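Local structure of RNA-dependent RNA polymerase (6QW0) at residues E151-C154 and L155-A159. The protein probably cleaves capped host messenger RNAs with the manganese-dependent cap-snatching endonuclease at the N-terminus of the viral L protein, supplying primers for viral transcription. Sequence-based numbering, arbitrary orientation. Where two conformers were deposited one is given.
Sequences EIAC and LDRSA. Unlike the reference sequence in segment 155-159: Asp156 (reference Asn).
Arg157 folds its side chain back along the helix and puts NH1 on the carbonyl oxygen of Ala153, one turn earlier. The bond from Arg157 NH1 to Ala153 O is 3.1 Å long and lies in the carbonyl plane, on a lone pair, with a C=O...N angle of 108°. That oxygen also sits at the guanidinium edge, within the plane of the group. Because Arg157 N donates to Ala153 O as well, at 3.1 Å but tilted from the carbonyl plane, one acceptor is gripped twice by a single residue. Arg157 CG stands beside the backbone N and the chain runs extended to NE, where a turn (chi4 82°) swings the guanidinium back and leaves Arg157 NH1 3.6 Å from Ala153 CB. The other terminal nitrogen, NH2, is held by a salt bridge to Asp109 and a hydrogen bond to Ser108, which together with Ala153 O should fix the rotation of the guanidinium.

The remaining backbone bonds are those of an alpha-helix: Leu155 N to Glu151 O (2.8 Å), Asp156 N to Ile152 O (3.0 Å) and Ser158 N to Cys154 O (2.9 Å), the last distinctly bent at 131°. In the conformer given, Ser158 OG donates to Leu155 O at 2.7 Å.

Ile152 and Asp156 lie side by side, pointing the same way, in a loose methyl-to-carboxylate contact with Ile152 CG2 4.0 Å from Asp156 OD2.

The contact sits toward the C-terminal part of helix 136-157, the crossover between parallel strands 124-131 and 163-171 in the PD-(D/E)XK nuclease core. Ala153, Cys154 and Arg157 pack on Phe94 of helix 94-98, while Cys154, Leu155 and Ser158 touch Leu16 of strand 16-17.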
loop_
_atom_site.group_PDB
_atom_site.type_symbol
_atom_site.label_atom_id
_atom_site.label_comp_id
_atom_site.label_asym_id
_atom_site.label_seq_id
_atom_site.Cartn_x
_atom_site.Cartn_y
_atom_site.Cartn_z
ATOM N N GLU A 151 -2.598 3.538 14.788
ATOM C CA GLU A 151 -3.562 4.560 15.198
ATOM C C GLU A 151 -3.021 5.439 16.319
ATOM O O GLU A 151 -3.286 6.644 16.338
ATOM C CB GLU A 151 -4.887 3.912 15.615
ATOM C CG GLU A 151 -4.744 2.892 16.721
ATOM C CD GLU A 151 -5.949 2.824 17.632
ATOM O OE1 GLU A 151 -6.619 3.864 17.819
ATOM O OE2 GLU A 151 -6.228 1.727 18.164
ATOM N N ILE A 152 -2.253 4.867 17.254
ATOM C CA ILE A 152 -1.715 5.663 18.358
ATOM C C ILE A 152 -0.726 6.698 17.834
ATOM O O ILE A 152 -0.801 7.888 18.170
ATOM C CB ILE A 152 -1.062 4.752 19.418
ATOM C CG1 ILE A 152 -2.132 4.021 20.233
ATOM C CG2 ILE A 152 -0.150 5.562 20.346
ATOM C CD1 ILE A 152 -1.565 3.164 21.358
ATOM N N ALA A 153 0.221 6.266 16.999
ATOM C CA ALA A 153 1.200 7.213 16.480
ATOM C C ALA A 153 0.527 8.289 15.633
ATOM O O ALA A 153 0.921 9.458 15.684
ATOM C CB ALA A 153 2.278 6.489 15.666
ATOM N N CYS A 154 -0.498 7.917 14.858
ATOM C CA CYS A 154 -1.180 8.908 14.023
ATOM C C CYS A 154 -1.998 9.882 14.866
ATOM O O CYS A 154 -2.003 11.093 14.592
ATOM C CB CYS A 154 -2.092 8.218 13.003
ATOM S SG CYS A 154 -1.222 7.326 11.703
ATOM N N LEU A 155 -2.720 9.378 15.874
ATOM C CA LEU A 155 -3.485 10.274 16.741
ATOM C C LEU A 155 -2.568 11.294 17.413
ATOM O O LEU A 155 -2.823 12.505 17.374
ATOM C CB LEU A 155 -4.253 9.478 17.801
ATOM C CG LEU A 155 -5.131 10.332 18.726
ATOM C CD1 LEU A 155 -6.179 11.078 17.905
ATOM C CD2 LEU A 155 -5.806 9.456 19.768
ATOM N N ASP A 156 -1.486 10.822 18.032
ATOM C CA ASP A 156 -0.597 11.742 18.737
ATOM C C ASP A 156 -0.013 12.794 17.801
ATOM O O ASP A 156 0.080 13.978 18.162
ATOM C CB ASP A 156 0.527 10.959 19.412
ATOM C CG ASP A 156 0.047 10.125 20.579
ATOM O OD1 ASP A 156 -1.134 10.242 20.977
ATOM O OD2 ASP A 156 0.860 9.338 21.111
ATOM N N ARG A 157 0.391 12.386 16.596
ATOM C CA ARG A 157 1.004 13.320 15.662
ATOM C C ARG A 157 -0.024 14.209 14.970
ATOM O O ARG A 157 0.346 15.242 14.411
ATOM C CB ARG A 157 1.863 12.542 14.656
ATOM C CG ARG A 157 3.208 12.153 15.317
ATOM C CD ARG A 157 3.870 10.878 14.785
ATOM N NE ARG A 157 4.990 10.539 15.677
ATOM C CZ ARG A 157 4.842 9.886 16.825
ATOM N NH1 ARG A 157 3.630 9.483 17.218
ATOM N NH2 ARG A 157 5.898 9.647 17.596
ATOM N N SER A 158 -1.309 13.854 15.016
ATOM C CA SER A 158 -2.321 14.733 14.447
ATOM C C SER A 158 -2.419 16.053 15.195
ATOM O O SER A 158 -3.022 16.997 14.673
ATOM C CB SER A 158 -3.691 14.019 14.413
ATOM O OG SER A 158 -4.332 13.955 15.681
ATOM N N ALA A 159 -1.820 16.144 16.383
ATOM C CA ALA A 159 -1.768 17.410 17.095
ATOM C C ALA A 159 -0.836 18.401 16.421
ATOM O O ALA A 159 -0.930 19.607 16.687
ATOM C CB ALA A 159 -1.303 17.177 18.526
#